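Local structure of putative tagatose-6-phosphate ketose/aldose isomerase (Escherichia coli, 3C3J) at residues H285-T288 with R289-D292; L296-L299 with R300-Q304; E314-D317 with I318-A321; A72-L75 with A76-G80; T191-S194 with Q195-R198. The protein is a putative isomerase of the SIS family, built from two SIS domains with parallel sheets flanked by helices and assembled as a dimer. All blocks are in the same frame, centred on the assembly; numbering follows the deposited sequence.

Five local contacts follow one another along the chain; none nests within or crosses another. In the N-terminal SIS domain, contact 4 (72-80) ends helix 63-79 before strand 82-85. Contact 5 (191-198) folds the loop after helix 174-187 into the start of helix 198-210, and touches contact 4 where W74 and H78 approach T191. Contacts 1 to 3 lie in the C-terminal SIS domain: contact 1 (285-292) opens helix 288-302, contact 2 (296-304) closes it, and contact 3 (314-321) forms the short helix 317-320 beyond strand 307-312. R300 of contact 2 bonds to contact 3, while R289 packs contact 1 against E314. Contacts 1 and 4 both reach the second subunit.

Contact 1: residues H285-T288 with R289-D292; sequences HPYT and RQYD
R289 N donates to H285 O at 2.9 Å with an N-H...O angle of 163°, and Y291 N follows with a 3.0 Å bond to T288 O that arrives from above the carbonyl plane, closing the turns that begin helix 288-302. A weak bond joins D292 N to the same T288 O. Just ahead of the helix the imidazole of H285 makes a capping bond, ND1 accepting from Y287 N at 3.1 Å.

Two tyrosines one turn apart carry the side-chain contact. The ring of Y287 is swung anti to its own backbone N (chi1 177°). The edge of Y291, at CE2, is turned to the face of Y287. This offset edge-to-face pair has centroids 5.3 Å apart and planes at 62°, with Y291 CE2 3.4 Å from Y287 CZ. Their phenols are linked as well, Y291 OH donating to Y287 OH at 2.8 Å. Both hydroxyls also bond to the second subunit, Y287 OH to V92 O and Y291 OH to H380 N of that subunit. R289 folds its methylenes past H285 O, CG at 3.1 Å, and its NE bonds to S283 O. D292 fastens the helix start to S232 and S283.

The contact thus lies at the subunit interface, between the end of strand 276-281 and helix 288-302, with Y291 and D292 packed on helix 261-264.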
loop_
_atom_site.group_PDB
_atom_site.type_symbol
_atom_site.label_atom_id
_atom_site.label_comp_id
_atom_site.label_asym_id
_atom_site.label_seq_id
_atom_site.Cartn_x
_atom_site.Cartn_y
_atom_site.Cartn_z
ATOM N N HIS A 285 5.821 -19.824 6.052
ATOM C CA HIS A 285 6.030 -19.610 7.466
ATOM C C HIS A 285 4.916 -20.334 8.211
ATOM O O HIS A 285 3.734 -20.156 7.913
ATOM C CB HIS A 285 6.079 -18.124 7.836
ATOM C CG HIS A 285 6.560 -17.875 9.231
ATOM N ND1 HIS A 285 5.786 -18.140 10.341
ATOM C CD2 HIS A 285 7.736 -17.388 9.697
ATOM C CE1 HIS A 285 6.470 -17.829 11.437
ATOM N NE2 HIS A 285 7.652 -17.365 11.072
ATOM N N PRO A 286 5.289 -21.185 9.172
ATOM C CA PRO A 286 4.291 -22.052 9.824
ATOM C C PRO A 286 3.209 -21.295 10.640
ATOM O O PRO A 286 2.079 -21.765 10.764
ATOM C CB PRO A 286 5.155 -22.953 10.703
ATOM C CG PRO A 286 6.375 -22.135 10.980
ATOM C CD PRO A 286 6.644 -21.402 9.703
ATOM N N TYR A 287 3.528 -20.125 11.165
ATOM C CA TYR A 287 2.508 -19.292 11.807
ATOM C C TYR A 287 1.601 -18.614 10.765
ATOM O O TYR A 287 0.360 -18.795 10.750
ATOM C CB TYR A 287 3.183 -18.250 12.704
ATOM C CG TYR A 287 2.192 -17.320 13.321
ATOM C CD1 TYR A 287 1.397 -17.724 14.393
ATOM C CD2 TYR A 287 2.027 -16.043 12.816
ATOM C CE1 TYR A 287 0.464 -16.864 14.944
ATOM C CE2 TYR A 287 1.118 -15.177 13.356
ATOM C CZ TYR A 287 0.335 -15.577 14.415
ATOM O OH TYR A 287 -0.562 -14.693 14.921
ATOM N N THR A 288 2.247 -17.853 9.884
ATOM C CA THR A 288 1.596 -17.031 8.862
ATOM C C THR A 288 0.657 -17.845 7.990
ATOM O O THR A 288 -0.471 -17.436 7.753
ATOM C CB THR A 288 2.639 -16.351 7.965
ATOM O OG1 THR A 288 3.614 -15.656 8.782
ATOM C CG2 THR A 288 1.968 -15.383 6.960
ATOM N N ARG A 289 1.106 -19.012 7.545
ATOM C CA ARG A 289 0.308 -19.807 6.605
ATOM C C ARG A 289 -1.023 -20.296 7.143
ATOM O O ARG A 289 -1.939 -20.520 6.390
ATOM C CB ARG A 289 1.110 -20.964 6.056
ATOM C CG ARG A 289 1.422 -22.035 6.998
ATOM C CD ARG A 289 2.502 -22.960 6.397
ATOM N NE ARG A 289 2.204 -23.359 5.018
ATOM C CZ ARG A 289 1.422 -24.379 4.688
ATOM N NH1 ARG A 289 0.859 -25.129 5.631
ATOM N NH2 ARG A 289 1.217 -24.668 3.403
ATOM N N GLN A 290 -1.145 -20.404 8.458
ATOM C CA GLN A 290 -2.426 -20.758 9.065
ATOM C C GLN A 290 -3.523 -19.769 8.652
ATOM O O GLN A 290 -4.628 -20.160 8.336
ATOM C CB GLN A 290 -2.282 -20.783 10.578
ATOM C CG GLN A 290 -1.262 -21.771 11.058
ATOM C CD GLN A 290 -1.111 -21.672 12.531
ATOM O OE1 GLN A 290 -0.470 -20.737 13.045
ATOM N NE2 GLN A 290 -1.784 -22.562 13.240
ATOM N N TYR A 291 -3.172 -18.488 8.603
ATOM C CA TYR A 291 -4.108 -17.452 8.227
ATOM C C TYR A 291 -4.435 -17.519 6.742
ATOM O O TYR A 291 -5.581 -17.319 6.344
ATOM C CB TYR A 291 -3.546 -16.075 8.600
ATOM C CG TYR A 291 -3.458 -15.862 10.106
ATOM C CD1 TYR A 291 -4.530 -15.349 10.815
ATOM C CD2 TYR A 291 -2.309 -16.200 10.807
ATOM C CE1 TYR A 291 -4.458 -15.161 12.181
ATOM C CE2 TYR A 291 -2.224 -16.035 12.162
ATOM C CZ TYR A 291 -3.301 -15.517 12.850
ATOM O OH TYR A 291 -3.218 -15.335 14.202
ATOM N N ASP A 292 -3.409 -17.765 5.929
ATOM C CA ASP A 292 -3.592 -17.955 4.475
ATOM C C ASP A 292 -4.543 -19.103 4.175
ATOM O O ASP A 292 -5.439 -18.973 3.343
ATOM C CB ASP A 292 -2.273 -18.214 3.766
ATOM C CG ASP A 292 -1.294 -17.034 3.879
ATOM O OD1 ASP A 292 -1.720 -15.919 4.239
ATOM O OD2 ASP A 292 -0.099 -17.247 3.617
#

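Contact 2: residues L296-L299 with R300-Q304; sequences LAEL and RRDNQ
L296 to D302 form the last turns of helix 288-302, the helix of the beta-alpha-beta unit that links strands 276-281 and 307-312 in the C-terminal SIS domain. Regular backbone bonds come first: R300 N to L296 O, R301 N to A297 O and D302 N to E298 O, each 2.9 Å. The helix ends there, N303 N making a weak bond to L299 O and N303 taking positive phi (54°).

Apolar packing is led by L296 and R300, whose side chains run alongside each other in the same direction. L296 CD1 lies over the centre of one face of the guanidinium, 4.0 Å from R300 CZ. The nitrogens of that group bond to the carbonyls of V308, I318 and P323, tying the helix to strand 307-312, helix 317-320 and the chain after it. R301 instead doubles back, bent at chi2 and chi3 (-38°), and lays a face of its guanidinium over E298 CA, with R301 NH2 3.6 Å from that atom.

Charges gather on another side. E298 and D302 also run side by side, their OE2 and OD2 4.6 Å apart, and K269 forms salt bridges to both carboxylates, probably offsetting their repulsion; R265 pairs with E298 too. R301 NH1 adds a salt bridge to D302 OD1 at 3.3 Å. Past the helix end, a water donates to L299 O at 2.9 Å and accepts from Q304 N at 2.8 Å.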
loop_
_atom_site.group_PDB
_atom_site.type_symbol
_atom_site.label_atom_id
_atom_site.label_comp_id
_atom_site.label_asym_id
_atom_site.label_seq_id
_atom_site.Cartn_x
_atom_site.Cartn_y
_atom_site.Cartn_z
ATOM N N LEU A 296 -8.197 -19.163 2.388
ATOM C CA LEU A 296 -8.407 -20.059 1.250
ATOM C C LEU A 296 -9.663 -20.921 1.466
ATOM O O LEU A 296 -10.515 -21.035 0.589
ATOM C CB LEU A 296 -7.199 -20.958 1.071
ATOM C CG LEU A 296 -7.181 -21.887 -0.138
ATOM C CD1 LEU A 296 -7.427 -21.073 -1.415
ATOM C CD2 LEU A 296 -5.829 -22.617 -0.157
ATOM N N ALA A 297 -9.765 -21.500 2.652
ATOM C CA ALA A 297 -10.941 -22.329 3.004
ATOM C C ALA A 297 -12.252 -21.559 2.836
ATOM O O ALA A 297 -13.254 -22.080 2.323
ATOM C CB ALA A 297 -10.811 -22.841 4.431
ATOM N N GLU A 298 -12.252 -20.316 3.285
ATOM C CA GLU A 298 -13.411 -19.456 3.171
ATOM C C GLU A 298 -13.762 -19.159 1.708
ATOM O O GLU A 298 -14.931 -19.248 1.321
ATOM C CB GLU A 298 -13.156 -18.152 3.946
ATOM C CG GLU A 298 -14.239 -17.075 3.844
ATOM C CD GLU A 298 -13.934 -15.867 4.727
ATOM O OE1 GLU A 298 -13.373 -16.065 5.843
ATOM O OE2 GLU A 298 -14.241 -14.728 4.289
ATOM N N LEU A 299 -12.762 -18.835 0.886
ATOM C CA LEU A 299 -13.014 -18.601 -0.541
ATOM C C LEU A 299 -13.511 -19.861 -1.254
ATOM O O LEU A 299 -14.329 -19.769 -2.156
ATOM C CB LEU A 299 -11.752 -18.066 -1.240
ATOM C CG LEU A 299 -11.270 -16.703 -0.726
ATOM C CD1 LEU A 299 -10.154 -16.166 -1.621
ATOM C CD2 LEU A 299 -12.410 -15.696 -0.591
ATOM N N ARG A 300 -13.007 -21.020 -0.853
ATOM C CA ARG A 300 -13.400 -22.295 -1.462
ATOM C C ARG A 300 -14.840 -22.650 -1.077
ATOM O O ARG A 300 -15.659 -23.043 -1.928
ATOM C CB ARG A 300 -12.444 -23.413 -1.040
ATOM C CG ARG A 300 -11.055 -23.354 -1.713
ATOM C CD ARG A 300 -10.500 -24.735 -1.985
ATOM N NE ARG A 300 -9.087 -24.785 -2.334
ATOM C CZ ARG A 300 -8.567 -24.358 -3.480
ATOM N NH1 ARG A 300 -9.321 -23.777 -4.398
ATOM N NH2 ARG A 300 -7.266 -24.507 -3.700
ATOM N N ARG A 301 -15.146 -22.459 0.196
ATOM C CA ARG A 301 -16.488 -22.679 0.720
ATOM C C ARG A 301 -17.525 -21.732 0.120
ATOM O O ARG A 301 -18.632 -22.166 -0.199
ATOM C CB ARG A 301 -16.478 -22.521 2.238
ATOM C CG ARG A 301 -17.531 -23.284 2.953
ATOM C CD ARG A 301 -17.990 -22.599 4.250
ATOM N NE ARG A 301 -16.942 -21.921 5.054
ATOM C CZ ARG A 301 -16.645 -20.604 5.021
ATOM N NH1 ARG A 301 -17.259 -19.753 4.178
ATOM N NH2 ARG A 301 -15.695 -20.127 5.832
ATOM N N ASP A 302 -17.178 -20.449 -0.005
ATOM C CA ASP A 302 -18.042 -19.440 -0.632
ATOM C C ASP A 302 -18.460 -19.849 -2.041
ATOM O O ASP A 302 -19.587 -19.597 -2.463
ATOM C CB ASP A 302 -17.321 -18.093 -0.766
ATOM C CG ASP A 302 -17.114 -17.388 0.556
ATOM O OD1 ASP A 302 -17.722 -17.809 1.576
ATOM O OD2 ASP A 302 -16.341 -16.400 0.569
ATOM N N ASN A 303 -17.524 -20.424 -2.784
ATOM C CA ASN A 303 -17.780 -20.877 -4.137
ATOM C C ASN A 303 -18.366 -19.773 -5.033
ATOM O O ASN A 303 -19.264 -20.022 -5.841
ATOM C CB ASN A 303 -18.697 -22.114 -4.099
ATOM C CG ASN A 303 -18.778 -22.817 -5.423
ATOM O OD1 ASN A 303 -17.786 -22.947 -6.135
ATOM N ND2 ASN A 303 -19.968 -23.249 -5.779
ATOM N N GLN A 304 -17.878 -18.547 -4.898
ATOM C CA GLN A 304 -18.433 -17.472 -5.710
ATOM C C GLN A 304 -17.521 -16.994 -6.839
ATOM O O GLN A 304 -18.002 -16.498 -7.854
ATOM C CB GLN A 304 -18.970 -16.334 -4.832
ATOM C CG GLN A 304 -17.995 -15.297 -4.363
ATOM C CD GLN A 304 -18.436 -14.636 -3.042
ATOM O OE1 GLN A 304 -19.396 -15.094 -2.397
ATOM N NE2 GLN A 304 -17.726 -13.580 -2.627
HETATM O O HOH W 1 -14.834 -17.746 7.739
HETATM O O HOH W 2 -15.418 -17.662 -3.831
#

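Contact 3: residues E314-D317 with I318-A321; sequences ESSD and IVAA
S316 is the N-cap of the one-turn helix 317-320, which links strand 307-312 to strand 324-326 at the edge of the parallel sheet of the C-terminal SIS domain. Its hydroxyl covers the amide of V319 three residues on: S316 OG accepts from V319 N at 3.3 Å along a nearly straight N-H...O line (167°). With chi1 at 69° the oxygen lies between the backbone N and the carbonyl carbon of its own residue, which places it toward the amide of V319.

The main chain adds the helical bonds. A320 N donates to S316 O at 2.8 Å, and A321 N reaches D317 O at 2.9 Å only weakly, the angle falling to 119° where A321 leaves the helical path. D317 occupies the first turn, where its negative charge would probably be favoured by the helix dipole.

Two side chains flank the cap. V319, the buried one, rests CG2 3.5 Å from S316 OG, while the valine as a whole packs on L293, L296 and I326. S315 has its hydroxyl anti to the backbone N and directs it to A320, with OG 3.8 Å from A320 CB. The backbone N of S316 is buried here without any partner in the model. A water bridges S316 OG, at 3.0 Å, and I318 N, from which it accepts at 3.3 Å.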
loop_
_atom_site.group_PDB
_atom_site.type_symbol
_atom_site.label_atom_id
_atom_site.label_comp_id
_atom_site.label_asym_id
_atom_site.label_seq_id
_atom_site.Cartn_x
_atom_site.Cartn_y
_atom_site.Cartn_z
ATOM N N GLU A 314 3.598 -26.934 0.189
ATOM C CA GLU A 314 3.010 -28.155 0.741
ATOM C C GLU A 314 1.540 -28.208 0.404
ATOM O O GLU A 314 0.834 -27.213 0.568
ATOM C CB GLU A 314 3.054 -28.154 2.258
ATOM C CG GLU A 314 4.386 -27.978 2.925
ATOM C CD GLU A 314 4.228 -28.116 4.455
ATOM O OE1 GLU A 314 3.177 -28.661 4.888
ATOM O OE2 GLU A 314 5.127 -27.669 5.219
ATOM N N SER A 315 1.069 -29.358 -0.042
ATOM C CA SER A 315 -0.357 -29.556 -0.194
ATOM C C SER A 315 -0.981 -29.743 1.199
ATOM O O SER A 315 -0.282 -29.923 2.198
ATOM C CB SER A 315 -0.663 -30.750 -1.101
ATOM O OG SER A 315 -2.023 -30.709 -1.496
ATOM N N SER A 316 -2.299 -29.638 1.255
ATOM C CA SER A 316 -3.062 -29.893 2.463
ATOM C C SER A 316 -4.470 -30.107 1.972
ATOM O O SER A 316 -4.751 -29.907 0.790
ATOM C CB SER A 316 -2.998 -28.715 3.442
ATOM O OG SER A 316 -3.701 -27.586 2.944
ATOM N N ASP A 317 -5.370 -30.493 2.859
ATOM C CA ASP A 317 -6.736 -30.716 2.430
ATOM C C ASP A 317 -7.345 -29.458 1.831
ATOM O O ASP A 317 -7.964 -29.509 0.764
ATOM C CB ASP A 317 -7.574 -31.241 3.592
ATOM C CG ASP A 317 -7.321 -32.719 3.858
ATOM O OD1 ASP A 317 -7.214 -33.498 2.869
ATOM O OD2 ASP A 317 -7.232 -33.091 5.055
ATOM N N ILE A 318 -7.142 -28.331 2.497
ATOM C CA ILE A 318 -7.662 -27.058 2.015
ATOM C C ILE A 318 -7.088 -26.691 0.633
ATOM O O ILE A 318 -7.822 -26.290 -0.287
ATOM C CB ILE A 318 -7.395 -25.922 3.039
ATOM C CG1 ILE A 318 -8.245 -26.176 4.304
ATOM C CG2 ILE A 318 -7.757 -24.568 2.425
ATOM C CD1 ILE A 318 -7.937 -25.290 5.507
ATOM N N VAL A 319 -5.776 -26.831 0.503
ATOM C CA VAL A 319 -5.084 -26.502 -0.745
ATOM C C VAL A 319 -5.536 -27.445 -1.863
ATOM O O VAL A 319 -5.804 -26.999 -2.965
ATOM C CB VAL A 319 -3.564 -26.567 -0.552
ATOM C CG1 VAL A 319 -2.828 -26.635 -1.896
ATOM C CG2 VAL A 319 -3.088 -25.374 0.335
ATOM N N ALA A 320 -5.666 -28.735 -1.549
ATOM C CA ALA A 320 -6.149 -29.757 -2.512
ATOM C C ALA A 320 -7.665 -29.755 -2.832
ATOM O O ALA A 320 -8.079 -30.372 -3.812
ATOM C CB ALA A 320 -5.718 -31.162 -2.034
ATOM N N ALA A 321 -8.483 -29.068 -2.044
ATOM C CA ALA A 321 -9.947 -29.042 -2.243
ATOM C C ALA A 321 -10.407 -28.140 -3.393
ATOM O O ALA A 321 -11.589 -27.788 -3.470
ATOM C CB ALA A 321 -10.629 -28.621 -0.969
HETATM O O HOH W 3 -5.530 -27.982 5.352
#

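Contact 4: residues A72-L75 with A76-G80; sequences APWL and ASHTG
W74 and H78, one turn apart, stack on the flank of the helix, their side chains running alongside each other in the same direction. Both keep CG anti to the backbone N (chi1 -176° for W74, -170° for H78), which sends both rings the same way along the flank; the imidazole lies over the six-membered ring of the indole, near CZ2, as an offset stack. The centroids of the tryptophan six-membered ring and the imidazole are 4.4 Å apart and the planes diverge by 20°. H78 CB adds a CH-pi contact, sitting over the centre of that same six-membered ring. In the backbone, H78 N donates to W74 O at 2.7 Å.

L75 takes part through its carbonyl. L75 O is gripped twice by T79: OG1 donates at 2.7 Å and N at 3.0 Å, reaching the oxygen from opposite faces of the carbonyl plane. T79 OG1 also accepts from K81 N, and thereby ties the helix end to the chain that follows. These are the closing turns of helix 63-79 in the beta-alpha-beta unit of the N-terminal SIS domain, between strands 55-59 and 82-85. The leucine side chain itself packs on F83 of the strand and F187 of helix 174-187.

A76 fits on the same strand side, also against F83. Its N donates to A72 O at 2.8 Å, and its methyl CB lies 3.4 Å from P73 O. P73, which has no N-H to give, marks a kink in the helix just before, and S77 N bonds to P73 O at 3.0 Å. G80 ends the helix at positive phi, its N bonding weakly to A76 O.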
loop_
_atom_site.group_PDB
_atom_site.type_symbol
_atom_site.label_atom_id
_atom_site.label_comp_id
_atom_site.label_asym_id
_atom_site.label_seq_id
_atom_site.Cartn_x
_atom_site.Cartn_y
_atom_site.Cartn_z
ATOM N N ALA A 72 11.621 -5.066 2.550
ATOM C CA ALA A 72 12.036 -4.124 3.603
ATOM C C ALA A 72 11.702 -4.623 5.030
ATOM O O ALA A 72 12.559 -4.589 5.924
ATOM C CB ALA A 72 11.463 -2.729 3.344
ATOM N N PRO A 73 10.478 -5.130 5.244
ATOM C CA PRO A 73 10.175 -5.608 6.597
ATOM C C PRO A 73 11.036 -6.781 7.020
ATOM O O PRO A 73 11.555 -6.774 8.124
ATOM C CB PRO A 73 8.704 -6.019 6.508
ATOM C CG PRO A 73 8.173 -5.241 5.316
ATOM C CD PRO A 73 9.301 -5.244 4.362
ATOM N N TRP A 74 11.175 -7.783 6.165
ATOM C CA TRP A 74 12.094 -8.888 6.449
ATOM C C TRP A 74 13.516 -8.408 6.723
ATOM O O TRP A 74 14.144 -8.821 7.716
ATOM C CB TRP A 74 12.089 -9.925 5.327
ATOM C CG TRP A 74 12.944 -11.089 5.668
ATOM C CD1 TRP A 74 12.608 -12.127 6.486
ATOM C CD2 TRP A 74 14.308 -11.313 5.263
ATOM N NE1 TRP A 74 13.678 -13.002 6.602
ATOM C CE2 TRP A 74 14.727 -12.526 5.866
ATOM C CE3 TRP A 74 15.216 -10.603 4.460
ATOM C CZ2 TRP A 74 16.006 -13.060 5.677
ATOM C CZ3 TRP A 74 16.492 -11.146 4.254
ATOM C CH2 TRP A 74 16.871 -12.360 4.859
ATOM N N LEU A 75 14.021 -7.505 5.886
ATOM C CA LEU A 75 15.363 -6.960 6.115
ATOM C C LEU A 75 15.473 -6.242 7.479
ATOM O O LEU A 75 16.476 -6.377 8.195
ATOM C CB LEU A 75 15.775 -6.021 4.980
ATOM C CG LEU A 75 16.299 -6.675 3.703
ATOM C CD1 LEU A 75 16.535 -5.618 2.624
ATOM C CD2 LEU A 75 17.558 -7.507 3.983
ATOM N N ALA A 76 14.442 -5.473 7.827
ATOM C CA ALA A 76 14.399 -4.783 9.108
ATOM C C ALA A 76 14.533 -5.792 10.260
ATOM O O ALA A 76 15.370 -5.613 11.157
ATOM C CB ALA A 76 13.079 -3.987 9.233
ATOM N N SER A 77 13.718 -6.843 10.229
ATOM C CA SER A 77 13.674 -7.801 11.327
ATOM C C SER A 77 14.894 -8.692 11.323
ATOM O O SER A 77 15.424 -8.999 12.392
ATOM C CB SER A 77 12.430 -8.681 11.290
ATOM O OG SER A 77 12.300 -9.336 10.047
ATOM N N HIS A 78 15.326 -9.108 10.139
ATOM C CA HIS A 78 16.503 -9.978 10.017
ATOM C C HIS A 78 17.782 -9.307 10.518
ATOM O O HIS A 78 18.585 -9.949 11.179
ATOM C CB HIS A 78 16.704 -10.428 8.578
ATOM C CG HIS A 78 17.740 -11.500 8.431
ATOM N ND1 HIS A 78 19.015 -11.249 7.971
ATOM C CD2 HIS A 78 17.689 -12.824 8.707
ATOM C CE1 HIS A 78 19.699 -12.381 7.957
ATOM N NE2 HIS A 78 18.918 -13.351 8.395
ATOM N N THR A 79 17.967 -8.032 10.179
ATOM C CA THR A 79 19.190 -7.286 10.511
ATOM C C THR A 79 19.084 -6.467 11.806
ATOM O O THR A 79 20.103 -6.097 12.387
ATOM C CB THR A 79 19.573 -6.285 9.375
ATOM O OG1 THR A 79 18.597 -5.241 9.313
ATOM C CG2 THR A 79 19.699 -6.960 8.012
ATOM N N GLY A 80 17.859 -6.151 12.237
ATOM C CA GLY A 80 17.637 -5.208 13.319
ATOM C C GLY A 80 17.940 -3.749 12.966
ATOM O O GLY A 80 18.017 -2.901 13.846
#

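Contact 5: residues T191-S194 with Q195-R198; sequences TINS and QTFR
Q195 begins the second half of a compact turn that leads into helix 198-210; its N donates to N193 OD1 at 2.9 Å, in the carbonyl plane and on a lone pair, which makes N193 the start of an Asx turn. Q195 to R198 form a type I beta turn in series with it, closed by R198 N bonding to Q195 O.

T196 comes next and is engaged through both its N and its hydroxyl. Its N donates to the same N193 OD1 at 2.9 Å, this time from above the plane of the amide, so one side-chain oxygen holds two successive N-H groups; N193 ND2 is itself bonded to P189 O, which fixes the turn of the amide. The hydroxyl of T196 lies between its backbone N and carbonyl carbon (chi1 65°). There OG1 donates to T191 O at a short 2.6 Å and accepts from N193 N at 3.1 Å, stitching the incoming chain to the turn.

F197 N bonds to N193 O at 2.8 Å. The buried ring of F197 meets I192 CG2 with CD1, across an oblique crossing of the two side chains. It also meets F340 of helix 335-356 edge-to-face and packs on L31 and A181, joining the loop to helices 23-49, 174-187 and 335-356.

R198, extended from CG to NE, runs back past S194 O. NE gives S194 O a weak bond of 2.8 Å, while S194 OG is bonded to D35 of helix 23-49. A water at the guanidinium edge accepts from R198 NH2 at 3.1 Å and donates to S194 OG at 2.8 Å.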
loop_
_atom_site.group_PDB
_atom_site.type_symbol
_atom_site.label_atom_id
_atom_site.label_comp_id
_atom_site.label_asym_id
_atom_site.label_seq_id
_atom_site.Cartn_x
_atom_site.Cartn_y
_atom_site.Cartn_z
ATOM N N THR A 191 22.480 -15.467 4.616
ATOM C CA THR A 191 21.234 -16.170 4.321
ATOM C C THR A 191 21.014 -16.264 2.821
ATOM O O THR A 191 20.657 -17.324 2.298
ATOM C CB THR A 191 20.017 -15.413 4.940
ATOM O OG1 THR A 191 20.214 -15.277 6.340
ATOM C CG2 THR A 191 18.669 -16.122 4.700
ATOM N N ILE A 192 21.207 -15.139 2.129
ATOM C CA ILE A 192 20.949 -15.060 0.708
ATOM C C ILE A 192 22.275 -14.803 0.036
ATOM O O ILE A 192 22.836 -13.736 0.161
ATOM C CB ILE A 192 19.938 -13.921 0.363
ATOM C CG1 ILE A 192 18.644 -14.067 1.196
ATOM C CG2 ILE A 192 19.714 -13.874 -1.150
ATOM C CD1 ILE A 192 17.807 -15.288 0.879
ATOM N N ASN A 193 22.800 -15.809 -0.650
ATOM C CA ASN A 193 24.107 -15.673 -1.252
ATOM C C ASN A 193 24.211 -16.540 -2.484
ATOM O O ASN A 193 23.274 -17.249 -2.838
ATOM C CB ASN A 193 25.217 -15.953 -0.217
ATOM C CG ASN A 193 25.118 -17.320 0.392
ATOM O OD1 ASN A 193 25.124 -18.309 -0.320
ATOM N ND2 ASN A 193 25.004 -17.386 1.720
ATOM N N SER A 194 25.363 -16.492 -3.135
ATOM C CA SER A 194 25.511 -17.147 -4.439
ATOM C C SER A 194 25.473 -18.649 -4.303
ATOM O O SER A 194 25.340 -19.335 -5.291
ATOM C CB SER A 194 26.797 -16.714 -5.129
ATOM O OG SER A 194 27.893 -17.091 -4.335
ATOM N N GLN A 195 25.586 -19.156 -3.077
ATOM C CA GLN A 195 25.386 -20.574 -2.824
ATOM C C GLN A 195 23.924 -20.908 -2.511
ATOM O O GLN A 195 23.285 -21.685 -3.261
ATOM C CB GLN A 195 26.320 -21.082 -1.700
ATOM C CG GLN A 195 27.772 -21.257 -2.182
ATOM C CD GLN A 195 27.883 -22.185 -3.416
ATOM O OE1 GLN A 195 27.520 -23.372 -3.364
ATOM N NE2 GLN A 195 28.369 -21.637 -4.527
ATOM N N THR A 196 23.392 -20.323 -1.433
ATOM C CA THR A 196 22.018 -20.630 -1.005
ATOM C C THR A 196 21.000 -20.289 -2.101
ATOM O O THR A 196 20.042 -21.038 -2.316
ATOM C CB THR A 196 21.619 -19.929 0.330
ATOM O OG1 THR A 196 21.607 -18.513 0.143
ATOM C CG2 THR A 196 22.588 -20.277 1.481
ATOM N N PHE A 197 21.226 -19.197 -2.828
ATOM C CA PHE A 197 20.253 -18.755 -3.824
ATOM C C PHE A 197 20.206 -19.656 -5.033
ATOM O O PHE A 197 19.245 -19.608 -5.786
ATOM C CB PHE A 197 20.461 -17.295 -4.241
ATOM C CG PHE A 197 19.194 -16.595 -4.666
ATOM C CD1 PHE A 197 18.201 -16.266 -3.736
ATOM C CD2 PHE A 197 18.976 -16.273 -6.010
ATOM C CE1 PHE A 197 17.019 -15.615 -4.139
ATOM C CE2 PHE A 197 17.791 -15.622 -6.416
ATOM C CZ PHE A 197 16.819 -15.297 -5.486
ATOM N N ARG A 198 21.224 -20.488 -5.234
ATOM C CA ARG A 198 21.141 -21.503 -6.306
ATOM C C ARG A 198 19.939 -22.428 -6.135
ATOM O O ARG A 198 19.408 -22.922 -7.116
ATOM C CB ARG A 198 22.433 -22.327 -6.407
ATOM C CG ARG A 198 23.591 -21.535 -6.959
ATOM C CD ARG A 198 24.891 -22.292 -6.833
ATOM N NE ARG A 198 26.014 -21.402 -7.079
ATOM C CZ ARG A 198 26.548 -21.174 -8.275
ATOM N NH1 ARG A 198 26.077 -21.787 -9.360
ATOM N NH2 ARG A 198 27.554 -20.318 -8.378
HETATM O O HOH W 4 28.724 -19.438 -5.678
#